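Local coordinates for protein Trypsin/factor XIIA inhibitor (Zea mays, PDB 1BEA) that inhibits mammalian trypsin and, specifically, activated Hageman factor (factor XIIa), and belongs to the cereal trypsin/alpha-amylase inhibitor family, at residues W10-N15 and R56-S61; C20-T25 and C29-R34; I62-A67 and G93-L98; L80-L83 and R88-Q91. All coordinates share one frame; numbering follows the deposited sequence. Where two conformers were deposited one is given.

Overall arrangement
Contacts 1 and 3 are buried, small and apolar, and both draw on helix 56-65: contact 1 lays the N-terminal loop on it through I12, and contact 3 joins its later turns to the end of helix 88-95 through M64. Contacts 2 and 4 are larger, partly exposed and held mainly by polar bonds to backbone atoms. Contact 2 fastens the inhibitory loop to helix 18-29, while contact 4 ties the connection 80-83 to the start of helix 88-95. Their centres lie about 11 Å apart, and T25 and C29 of contact 2 pack on Q91 of contact 4. The M64 carbonyl oxygen, probably hydrogen-bonded to L80 and R88, links contact 3 to contact 4.

Contact 1: W10-N15 and R56-S61; sequences WAIPHN and RCTALS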
loop_
_atom_site.group_PDB
_atom_site.type_symbol
_atom_site.label_atom_id
_atom_site.label_comp_id
_atom_site.label_asym_id
_atom_site.label_seq_id
_atom_site.Cartn_x
_atom_site.Cartn_y
_atom_site.Cartn_z
ATOM N N TRP A 10 14.498 4.032 -5.506
ATOM C CA TRP A 10 14.825 5.393 -5.083
ATOM C C TRP A 10 14.200 5.805 -3.750
ATOM O O TRP A 10 14.660 5.389 -2.707
ATOM C CB TRP A 10 14.382 6.356 -6.163
ATOM C CG TRP A 10 15.187 7.597 -6.250
ATOM C CD1 TRP A 10 15.582 8.239 -7.398
ATOM C CD2 TRP A 10 15.661 8.399 -5.155
ATOM N NE1 TRP A 10 16.269 9.391 -7.084
ATOM C CE2 TRP A 10 16.333 9.514 -5.716
ATOM C CE3 TRP A 10 15.585 8.286 -3.760
ATOM C CZ2 TRP A 10 16.925 10.512 -4.923
ATOM C CZ3 TRP A 10 16.172 9.277 -2.972
ATOM C CH2 TRP A 10 16.835 10.376 -3.558
ATOM N N ALA A 11 13.154 6.625 -3.763
ATOM C CA ALA A 11 12.545 7.038 -2.495
ATOM C C ALA A 11 11.575 6.014 -1.891
ATOM O O ALA A 11 11.217 6.093 -0.704
ATOM C CB ALA A 11 11.833 8.380 -2.669
ATOM N N ILE A 12 11.127 5.070 -2.714
ATOM C CA ILE A 12 10.210 4.029 -2.258
ATOM C C ILE A 12 10.969 2.729 -2.383
ATOM O O ILE A 12 11.683 2.525 -3.354
ATOM C CB ILE A 12 8.932 3.985 -3.162
ATOM C CG1 ILE A 12 8.128 5.259 -2.925
ATOM C CG2 ILE A 12 8.096 2.673 -2.911
ATOM C CD1 ILE A 12 6.951 5.430 -3.873
ATOM N N PRO A 13 10.864 1.855 -1.380
ATOM C CA PRO A 13 11.530 0.545 -1.354
ATOM C C PRO A 13 11.043 -0.307 -2.497
ATOM O O PRO A 13 9.978 -0.066 -3.041
ATOM C CB PRO A 13 11.099 -0.063 -0.025
ATOM C CG PRO A 13 10.685 1.104 0.793
ATOM C CD PRO A 13 10.111 2.108 -0.156
ATOM N N HIS A 14 11.832 -1.299 -2.890
ATOM C CA HIS A 14 11.374 -2.157 -3.949
ATOM C C HIS A 14 10.330 -2.985 -3.224
ATOM O O HIS A 14 10.426 -3.152 -2.017
ATOM C CB HIS A 14 12.507 -3.038 -4.454
ATOM C CG HIS A 14 13.095 -2.545 -5.743
ATOM N ND1 HIS A 14 14.359 -2.008 -5.824
ATOM C CD2 HIS A 14 12.555 -2.434 -6.981
ATOM C CE1 HIS A 14 14.574 -1.570 -7.055
ATOM N NE2 HIS A 14 13.496 -1.821 -7.778
ATOM N N ASN A 15 9.305 -3.449 -3.940
ATOM C CA ASN A 15 8.265 -4.253 -3.314
ATOM C C ASN A 15 7.900 -3.574 -2.008
ATOM O O ASN A 15 8.190 -4.039 -0.914
ATOM C CB ASN A 15 8.802 -5.666 -3.137
ATOM C CG ASN A 15 8.810 -6.411 -4.463
ATOM O OD1 ASN A 15 7.818 -6.335 -5.224
ATOM N ND2 ASN A 15 9.914 -7.104 -4.774
ATOM N N ARG A 56 4.173 9.082 -0.120
ATOM C CA ARG A 56 3.256 8.137 0.481
ATOM C C ARG A 56 2.110 7.687 -0.409
ATOM O O ARG A 56 1.837 6.487 -0.509
ATOM C CB ARG A 56 2.799 8.661 1.834
ATOM C CG ARG A 56 3.822 8.326 2.909
ATOM C CD ARG A 56 3.694 9.173 4.143
ATOM N NE ARG A 56 4.862 9.125 5.042
ATOM C CZ ARG A 56 5.031 9.955 6.070
ATOM N NH1 ARG A 56 4.121 10.874 6.309
ATOM N NH2 ARG A 56 6.098 9.884 6.845
ATOM N N CYS A 57 1.463 8.601 -1.112
ATOM C CA CYS A 57 0.348 8.200 -1.989
ATOM C C CYS A 57 0.826 7.343 -3.167
ATOM O O CYS A 57 0.142 6.435 -3.644
ATOM C CB CYS A 57 -0.389 9.434 -2.527
ATOM S SG CYS A 57 -1.285 10.462 -1.309
ATOM N N THR A 58 2.001 7.664 -3.657
ATOM C CA THR A 58 2.554 6.914 -4.751
ATOM C C THR A 58 2.841 5.484 -4.282
ATOM O O THR A 58 2.545 4.520 -4.978
ATOM C CB THR A 58 3.817 7.616 -5.220
ATOM O OG1 THR A 58 3.462 8.930 -5.666
ATOM C CG2 THR A 58 4.467 6.890 -6.382
ATOM N N ALA A 59 3.415 5.343 -3.095
ATOM C CA ALA A 59 3.709 4.021 -2.574
ATOM C C ALA A 59 2.374 3.247 -2.552
ATOM O O ALA A 59 2.304 2.134 -3.053
ATOM C CB ALA A 59 4.246 4.168 -1.216
ATOM N N LEU A 60 1.327 3.856 -1.985
ATOM C CA LEU A 60 -0.007 3.253 -1.916
ATOM C C LEU A 60 -0.452 2.820 -3.300
ATOM O O LEU A 60 -0.925 1.682 -3.548
ATOM C CB LEU A 60 -1.015 4.280 -1.418
ATOM C CG LEU A 60 -1.249 4.341 0.067
ATOM C CD1 LEU A 60 -2.627 4.936 0.396
ATOM C CD2 LEU A 60 -1.118 2.937 0.582
ATOM N N SER A 61 -0.315 3.739 -4.236
ATOM C CA SER A 61 -0.690 3.431 -5.594
ATOM C C SER A 61 0.117 2.244 -6.179
ATOM O O SER A 61 -0.406 1.376 -6.877
ATOM C CB SER A 61 -0.506 4.669 -6.430
ATOM O OG SER A 61 -0.854 4.407 -7.770
#
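I12 in the irregular segment 10-15 and A59 in segment 56-61 of helix 56-65 bring the two backbones closest, with I12 CA 6.5 Å from A59 CA. I12 carries the meeting from the loop side. Its CG1 branch stands anti to the carbonyl carbon (chi1 -68°) and runs on extended (chi2 173°), which delivers the terminal methyl CD1 to the helix surface. There CD1 rests against the backbone of A59, 3.6 Å from A59 N. The methyl of A59 lies alongside, its CB 4.0 Å from I12 CD1. T58 adds its methyl and not its hydroxyl: CG2, 3.8 Å from I12 CD1, is anti to the backbone N, while OG1 takes the place beside that nitrogen. One methyl is thus held by two small side chains and the helix backbone, in a van der Waals contact with no polar bond between the segments. I12 CD1 also packs on I62 CD1, one turn further along. Behind this surface, C57 is disulfide-bonded to C115, and R56 reaches the carbonyl oxygens of A49, I51 and A107. The N-terminal loop packed on a disulfide-bonded helix belongs to the compact four-helix fold of the cereal trypsin/alpha-amylase inhibitors, part of the prolamin clan.

Contact 2: C20-T25 and C29-R34; sequences CRWYVT and CGIGPR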
loop_
_atom_site.group_PDB
_atom_site.type_symbol
_atom_site.label_atom_id
_atom_site.label_comp_id
_atom_site.label_asym_id
_atom_site.label_seq_id
_atom_site.Cartn_x
_atom_site.Cartn_y
_atom_site.Cartn_z
ATOM N N CYS A 20 1.444 -4.049 4.436
ATOM C CA CYS A 20 0.147 -3.448 4.145
ATOM C C CYS A 20 -0.600 -4.385 3.273
ATOM O O CYS A 20 -1.793 -4.506 3.440
ATOM C CB CYS A 20 0.322 -2.118 3.464
ATOM S SG CYS A 20 1.000 -0.884 4.609
ATOM N N ARG A 21 0.110 -5.074 2.361
ATOM C CA ARG A 21 -0.489 -6.091 1.465
ATOM C C ARG A 21 -1.339 -7.061 2.259
ATOM O O ARG A 21 -2.511 -7.243 1.923
ATOM C CB ARG A 21 0.579 -6.916 0.737
ATOM C CG ARG A 21 0.016 -7.956 -0.230
ATOM C CD ARG A 21 1.108 -8.627 -1.072
ATOM N NE ARG A 21 1.680 -7.741 -2.090
ATOM C CZ ARG A 21 1.083 -7.386 -3.236
ATOM N NH1 ARG A 21 -0.148 -7.819 -3.545
ATOM N NH2 ARG A 21 1.723 -6.572 -4.080
ATOM N N TRP A 22 -0.743 -7.663 3.306
ATOM C CA TRP A 22 -1.353 -8.655 4.221
ATOM C C TRP A 22 -2.419 -8.103 5.119
ATOM O O TRP A 22 -3.347 -8.817 5.495
ATOM C CB TRP A 22 -0.293 -9.283 5.149
ATOM C CG TRP A 22 0.665 -10.131 4.442
ATOM C CD1 TRP A 22 2.005 -10.193 4.660
ATOM C CD2 TRP A 22 0.396 -10.973 3.317
ATOM N NE1 TRP A 22 2.593 -11.017 3.731
ATOM C CE2 TRP A 22 1.633 -11.510 2.892
ATOM C CE3 TRP A 22 -0.772 -11.331 2.616
ATOM C CZ2 TRP A 22 1.735 -12.380 1.802
ATOM C CZ3 TRP A 22 -0.671 -12.186 1.550
ATOM C CH2 TRP A 22 0.575 -12.708 1.144
ATOM N N TYR A 23 -2.242 -6.857 5.534
ATOM C CA TYR A 23 -3.245 -6.207 6.365
ATOM C C TYR A 23 -4.506 -6.044 5.476
ATOM O O TYR A 23 -5.620 -6.305 5.900
ATOM C CB TYR A 23 -2.715 -4.856 6.844
ATOM C CG TYR A 23 -3.740 -3.991 7.543
ATOM C CD1 TYR A 23 -4.727 -4.562 8.342
ATOM C CD2 TYR A 23 -3.704 -2.604 7.434
ATOM C CE1 TYR A 23 -5.649 -3.781 9.014
ATOM C CE2 TYR A 23 -4.628 -1.807 8.110
ATOM C CZ TYR A 23 -5.597 -2.402 8.900
ATOM O OH TYR A 23 -6.541 -1.634 9.571
ATOM N N VAL A 24 -4.308 -5.656 4.229
ATOM C CA VAL A 24 -5.398 -5.480 3.312
ATOM C C VAL A 24 -6.099 -6.785 2.966
ATOM O O VAL A 24 -7.326 -6.800 2.869
ATOM C CB VAL A 24 -4.925 -4.831 2.007
ATOM C CG1 VAL A 24 -5.974 -4.975 0.934
ATOM C CG2 VAL A 24 -4.643 -3.367 2.246
ATOM N N THR A 25 -5.358 -7.877 2.758
ATOM C CA THR A 25 -6.011 -9.151 2.411
ATOM C C THR A 25 -6.698 -9.812 3.621
ATOM O O THR A 25 -7.647 -10.631 3.484
ATOM C CB THR A 25 -5.026 -10.172 1.804
ATOM O OG1 THR A 25 -3.941 -10.408 2.708
ATOM C CG2 THR A 25 -4.505 -9.676 0.532
ATOM N N CYS A 29 -10.104 -10.167 2.017
ATOM C CA CYS A 29 -10.163 -11.549 1.628
ATOM C C CYS A 29 -10.242 -12.512 2.776
ATOM O O CYS A 29 -10.568 -13.680 2.536
ATOM C CB CYS A 29 -8.949 -11.946 0.822
ATOM S SG CYS A 29 -8.587 -10.833 -0.532
ATOM N N GLY A 30 -9.933 -12.085 3.999
ATOM C CA GLY A 30 -9.982 -13.039 5.108
ATOM C C GLY A 30 -8.726 -13.932 5.208
ATOM O O GLY A 30 -8.714 -14.919 5.923
ATOM N N ILE A 31 -7.664 -13.593 4.482
ATOM C CA ILE A 31 -6.449 -14.361 4.586
ATOM C C ILE A 31 -5.240 -13.466 4.864
ATOM O O ILE A 31 -5.083 -12.368 4.312
ATOM C CB ILE A 31 -6.167 -15.219 3.332
ATOM C CG1 ILE A 31 -5.776 -14.301 2.196
ATOM C CG2 ILE A 31 -7.380 -16.191 3.013
ATOM C CD1 ILE A 31 -4.310 -14.275 2.008
ATOM N N GLY A 32 -4.382 -13.935 5.750
ATOM C CA GLY A 32 -3.206 -13.157 6.070
ATOM C C GLY A 32 -2.446 -13.909 7.144
ATOM O O GLY A 32 -2.754 -15.074 7.445
ATOM N N PRO A 33 -1.440 -13.263 7.743
ATOM C CA PRO A 33 -0.624 -13.878 8.796
ATOM C C PRO A 33 -1.382 -14.035 10.079
ATOM O O PRO A 33 -2.383 -13.379 10.280
ATOM C CB PRO A 33 0.564 -12.930 8.942
ATOM C CG PRO A 33 0.104 -11.610 8.393
ATOM C CD PRO A 33 -0.994 -11.898 7.395
ATOM N N ARG A 34 -0.916 -14.930 10.944
ATOM C CA ARG A 34 -1.577 -15.180 12.230
ATOM C C ARG A 34 -1.128 -14.153 13.266
ATOM O O ARG A 34 -0.537 -14.485 14.280
ATOM C CB ARG A 34 -1.270 -16.613 12.723
ATOM C CG ARG A 34 -1.792 -17.720 11.802
ATOM C CD ARG A 34 -1.800 -19.077 12.492
ATOM N NE ARG A 34 -3.053 -19.317 13.199
ATOM C CZ ARG A 34 -4.071 -20.021 12.704
ATOM N NH1 ARG A 34 -3.989 -20.556 11.493
ATOM N NH2 ARG A 34 -5.173 -20.188 13.425
#
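T25 grips I31 by hydrogen bonds from both its backbone and its side chain. I31 N donates to T25 O over 3.1 Å, approaching from above the carbonyl plane, and C29 N makes a weak bond to the same oxygen. In the reverse direction the T25 hydroxyl gives its proton to the loop, with OG1 2.8 Å from I31 O at a C=O...donor angle of 159°. The hydroxyl can do so because it sits between its own backbone N and carbonyl carbon (chi1 57°), which turns it to the loop side of the helix; it also lies at the edge of the W22 ring, in its plane. Apolar contacts extend the seam. P33 crosses the root of the W22 side chain, its CD 3.5 Å from W22 CB, while the tip of I31, CD1, comes within 4.2 Å of W22 CZ3. Both approach the indole obliquely. Two glycines shape the turn: G30 leaves the helix with positive phi (81°), and a CB on G32 would crowd W22 O and P33 CD. L40 of helix 37-49 packs on both W22 and P33, and C29 is disulfide-bonded to C86. The segment so fastened leads to R34, the active-site residue of the scissile R34-L35 bond: this is the protease-binding loop of a cereal inhibitor, tethered at its root to the preceding helix.

Contact 3: I62-A67 and G93-L98; sequences ILMDGA and GFAATL
M64 reaches from helix 56-65 to A95 of helix 88-95 and to A96, the next residue, a buried contact within the four-helix, disulfide-bonded fold of the cereal inhibitor family. M64 CA and A95 CA are 6.7 Å apart, consistent with the small alanine side chain. Following the second segment from its start, F94 turns to the other side of its helix, where its ring meets Y23 of helix 18-29 edge-to-face. A95 is the first to touch: its methyl points at the opposite helix and meets the inner part of the methionine chain, A95 CB lying 3.7 Å from M64 CG. On its other flank the same methyl packs against V24. A96 follows and takes the outer part of the side chain, with M64 SD 4.0 Å from A96 CB and the terminal CE about as near. The division of labour follows from the torsions of M64: CG is anti to the carbonyl carbon (chi1 -71°), and the chain runs on extended before bending at the sulfur (chi3 61°), so that CG lies by A95 while SD and CE lie by A96. Replacing M64 with an alanine would probably leave the A95 and A96 methyls without their apolar partner and open a gap between the two segments, which I118, also packed on M64, would border. A95 to L98 form a type I beta turn. There F94 O accepts from both T97 N and the T97 hydroxyl, OG1 standing 3.2 Å from F94 O.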
loop_
_atom_site.group_PDB
_atom_site.type_symbol
_atom_site.label_atom_id
_atom_site.label_comp_id
_atom_site.label_asym_id
_atom_site.label_seq_id
_atom_site.Cartn_x
_atom_site.Cartn_y
_atom_site.Cartn_z
ATOM N N ILE A 62 1.400 2.187 -5.903
ATOM C CA ILE A 62 2.168 1.079 -6.440
ATOM C C ILE A 62 1.639 -0.203 -5.808
ATOM O O ILE A 62 1.461 -1.207 -6.462
ATOM C CB ILE A 62 3.643 1.309 -6.136
ATOM C CG1 ILE A 62 4.144 2.401 -7.090
ATOM C CG2 ILE A 62 4.441 -0.023 -6.238
ATOM C CD1 ILE A 62 5.567 2.881 -6.875
ATOM N N LEU A 63 1.344 -0.152 -4.526
ATOM C CA LEU A 63 0.836 -1.328 -3.888
ATOM C C LEU A 63 -0.511 -1.707 -4.475
ATOM O O LEU A 63 -0.743 -2.886 -4.741
ATOM C CB LEU A 63 0.722 -1.115 -2.367
ATOM C CG LEU A 63 0.029 -2.282 -1.657
ATOM C CD1 LEU A 63 1.088 -3.410 -1.490
ATOM C CD2 LEU A 63 -0.610 -1.875 -0.291
ATOM N N MET A 64 -1.394 -0.744 -4.739
ATOM C CA MET A 64 -2.703 -1.118 -5.258
ATOM C C MET A 64 -2.649 -1.665 -6.681
ATOM O O MET A 64 -3.148 -2.760 -7.003
ATOM C CB MET A 64 -3.634 0.081 -5.278
ATOM C CG MET A 64 -4.110 0.587 -3.941
ATOM S SD MET A 64 -4.785 2.329 -4.014
ATOM C CE MET A 64 -6.187 2.127 -5.177
ATOM N N ASP A 65 -2.029 -0.889 -7.552
ATOM C CA ASP A 65 -1.984 -1.251 -8.958
ATOM C C ASP A 65 -0.663 -1.636 -9.596
ATOM O O ASP A 65 -0.636 -2.038 -10.748
ATOM C CB ASP A 65 -2.662 -0.126 -9.737
ATOM C CG ASP A 65 -3.940 0.314 -9.048
ATOM O OD1 ASP A 65 -4.611 -0.575 -8.485
ATOM O OD2 ASP A 65 -4.269 1.514 -9.025
ATOM N N GLY A 66 0.422 -1.538 -8.844
ATOM C CA GLY A 66 1.717 -1.923 -9.361
ATOM C C GLY A 66 2.435 -0.855 -10.172
ATOM O O GLY A 66 1.873 0.186 -10.546
ATOM N N ALA A 67 3.698 -1.133 -10.457
ATOM C CA ALA A 67 4.540 -0.232 -11.228
ATOM C C ALA A 67 5.592 -1.068 -11.943
ATOM O O ALA A 67 6.014 -2.090 -11.418
ATOM C CB ALA A 67 5.229 0.744 -10.293
ATOM N N GLY A 93 -10.222 -0.828 -2.936
ATOM C CA GLY A 93 -11.017 0.128 -2.198
ATOM C C GLY A 93 -10.480 0.301 -0.795
ATOM O O GLY A 93 -10.256 1.406 -0.334
ATOM N N PHE A 94 -10.228 -0.795 -0.100
ATOM C CA PHE A 94 -9.746 -0.657 1.250
ATOM C C PHE A 94 -8.320 -0.156 1.352
ATOM O O PHE A 94 -7.979 0.541 2.311
ATOM C CB PHE A 94 -9.844 -1.977 1.983
ATOM C CG PHE A 94 -9.217 -1.937 3.343
ATOM C CD1 PHE A 94 -9.738 -1.089 4.327
ATOM C CD2 PHE A 94 -8.072 -2.690 3.630
ATOM C CE1 PHE A 94 -9.126 -0.986 5.566
ATOM C CE2 PHE A 94 -7.452 -2.596 4.865
ATOM C CZ PHE A 94 -7.975 -1.745 5.833
ATOM N N ALA A 95 -7.481 -0.518 0.382
ATOM C CA ALA A 95 -6.075 -0.095 0.416
ATOM C C ALA A 95 -5.944 1.411 0.273
ATOM O O ALA A 95 -5.028 2.017 0.812
ATOM C CB ALA A 95 -5.282 -0.769 -0.703
ATOM N N ALA A 96 -6.862 2.018 -0.468
ATOM C CA ALA A 96 -6.785 3.449 -0.677
ATOM C C ALA A 96 -6.996 4.279 0.601
ATOM O O ALA A 96 -6.615 5.445 0.640
ATOM C CB ALA A 96 -7.773 3.839 -1.756
ATOM N N THR A 97 -7.540 3.668 1.663
ATOM C CA THR A 97 -7.819 4.368 2.936
ATOM C C THR A 97 -6.713 4.292 3.953
ATOM O O THR A 97 -6.807 4.839 5.046
ATOM C CB THR A 97 -9.097 3.819 3.667
ATOM O OG1 THR A 97 -8.732 2.744 4.538
ATOM C CG2 THR A 97 -10.110 3.307 2.677
ATOM N N LEU A 98 -5.640 3.629 3.601
ATOM C CA LEU A 98 -4.607 3.460 4.594
ATOM C C LEU A 98 -4.080 4.750 5.211
ATOM O O LEU A 98 -3.907 4.790 6.427
ATOM C CB LEU A 98 -3.473 2.606 4.017
ATOM C CG LEU A 98 -3.535 1.096 4.317
ATOM C CD1 LEU A 98 -4.838 0.654 4.964
ATOM C CD2 LEU A 98 -3.323 0.376 3.025
#

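Contact 4: L80-L83 and R88-Q91; sequences LEDL and REVQ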
loop_
_atom_site.group_PDB
_atom_site.type_symbol
_atom_site.label_atom_id
_atom_site.label_comp_id
_atom_site.label_asym_id
_atom_site.label_seq_id
_atom_site.Cartn_x
_atom_site.Cartn_y
_atom_site.Cartn_z
ATOM N N LEU A 80 -2.224 -5.444 -6.278
ATOM C CA LEU A 80 -3.072 -6.398 -5.597
ATOM C C LEU A 80 -3.782 -7.151 -6.695
ATOM O O LEU A 80 -4.433 -6.536 -7.537
ATOM C CB LEU A 80 -4.136 -5.704 -4.749
ATOM C CG LEU A 80 -3.731 -4.609 -3.782
ATOM C CD1 LEU A 80 -4.936 -3.694 -3.487
ATOM C CD2 LEU A 80 -3.210 -5.253 -2.510
ATOM N N GLU A 81 -3.669 -8.470 -6.672
ATOM C CA GLU A 81 -4.331 -9.299 -7.658
ATOM C C GLU A 81 -5.446 -10.118 -7.037
ATOM O O GLU A 81 -5.657 -10.096 -5.831
ATOM C CB GLU A 81 -3.327 -10.226 -8.324
ATOM C CG GLU A 81 -2.425 -9.507 -9.311
ATOM C CD GLU A 81 -3.217 -8.734 -10.363
ATOM O OE1 GLU A 81 -4.319 -8.212 -10.060
ATOM O OE2 GLU A 81 -2.734 -8.647 -11.506
ATOM N N ASP A 82 -6.157 -10.860 -7.872
ATOM C CA ASP A 82 -7.266 -11.648 -7.382
ATOM C C ASP A 82 -6.836 -12.838 -6.566
ATOM O O ASP A 82 -5.843 -13.486 -6.853
ATOM C CB ASP A 82 -8.107 -12.120 -8.550
ATOM C CG ASP A 82 -8.916 -11.012 -9.159
ATOM O OD1 ASP A 82 -8.406 -10.341 -10.076
ATOM O OD2 ASP A 82 -10.061 -10.807 -8.715
ATOM N N LEU A 83 -7.614 -13.117 -5.543
ATOM C CA LEU A 83 -7.355 -14.244 -4.678
ATOM C C LEU A 83 -8.658 -15.010 -4.780
ATOM O O LEU A 83 -9.720 -14.423 -4.969
ATOM C CB LEU A 83 -7.089 -13.767 -3.266
ATOM C CG LEU A 83 -5.658 -13.235 -3.162
ATOM C CD1 LEU A 83 -5.282 -12.984 -1.709
ATOM C CD2 LEU A 83 -4.697 -14.265 -3.770
ATOM N N ARG A 88 -9.645 -8.327 -6.960
ATOM C CA ARG A 88 -8.709 -7.226 -6.792
ATOM C C ARG A 88 -9.399 -5.898 -6.512
ATOM O O ARG A 88 -8.906 -5.105 -5.721
ATOM C CB ARG A 88 -7.824 -7.156 -8.027
ATOM C CG ARG A 88 -7.771 -5.860 -8.690
ATOM C CD ARG A 88 -6.649 -5.851 -9.672
ATOM N NE ARG A 88 -6.603 -4.541 -10.296
ATOM C CZ ARG A 88 -5.907 -3.536 -9.807
ATOM N NH1 ARG A 88 -5.191 -3.679 -8.693
ATOM N NH2 ARG A 88 -5.959 -2.380 -10.426
ATOM N N GLU A 89 -10.570 -5.691 -7.111
ATOM C CA GLU A 89 -11.339 -4.464 -6.900
ATOM C C GLU A 89 -11.779 -4.292 -5.448
ATOM O O GLU A 89 -11.936 -3.166 -4.936
ATOM C CB GLU A 89 -12.578 -4.437 -7.811
ATOM C CG GLU A 89 -13.052 -5.805 -8.284
ATOM C CD GLU A 89 -12.325 -6.288 -9.540
ATOM O OE1 GLU A 89 -12.097 -5.482 -10.473
ATOM O OE2 GLU A 89 -11.977 -7.486 -9.602
ATOM N N VAL A 90 -12.016 -5.405 -4.779
ATOM C CA VAL A 90 -12.420 -5.312 -3.393
ATOM C C VAL A 90 -11.277 -4.872 -2.491
ATOM O O VAL A 90 -11.474 -4.083 -1.580
ATOM C CB VAL A 90 -12.926 -6.641 -2.867
ATOM C CG1 VAL A 90 -13.682 -6.403 -1.572
ATOM C CG2 VAL A 90 -13.825 -7.314 -3.909
ATOM N N GLN A 91 -10.077 -5.388 -2.738
ATOM C CA GLN A 91 -8.940 -5.039 -1.895
ATOM C C GLN A 91 -8.463 -3.598 -2.122
ATOM O O GLN A 91 -8.042 -2.926 -1.188
ATOM C CB GLN A 91 -7.815 -6.033 -2.157
ATOM C CG GLN A 91 -8.274 -7.445 -2.397
ATOM C CD GLN A 91 -7.151 -8.268 -2.959
ATOM O OE1 GLN A 91 -6.019 -8.125 -2.531
ATOM N NE2 GLN A 91 -7.447 -9.120 -3.938
HETATM O O HOH W 1 -3.437 -8.938 -3.889
HETATM O O HOH W 2 -9.718 -8.421 -11.916
#
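The R88 guanidinium meets L80 O at its edge, close to its plane, whereas E81 OE1 approaches it obliquely. R88 NH1 donates to L80 O over 3.2 Å, the donor lying in the carbonyl plane. The E81 carboxylate is turned 90° to the guanidinium, and its OE1 touches the arm instead, 3.3 Å from R88 CD; its OE2 pairs with R79. The R88 chain is extended from CG to NE (chi3 -179°), which carries the guanidinium to M64 O and D65. Further along the loop the Q91 amide gives a bond from NE2 to E81 O, 2.8 Å away and above that carbonyl plane, and water 1 bridges Q91 OE1 and E81 O. Residues 80-83 of the connection between helices 56-65 and 88-95 in the cereal-inhibitor fold are bound in this way to the first turn of helix 88-95. A leucine in place of R88 would probably leave L80 O and M64 O each short of a donor and D65 without one of its charged mates. The L80 and Q91 side chains lie alongside, running opposite ways, L80 CD1 3.8 Å from Q91 C. Further out, water 2 donates to D82 OD1 and weakly to E89 OE2.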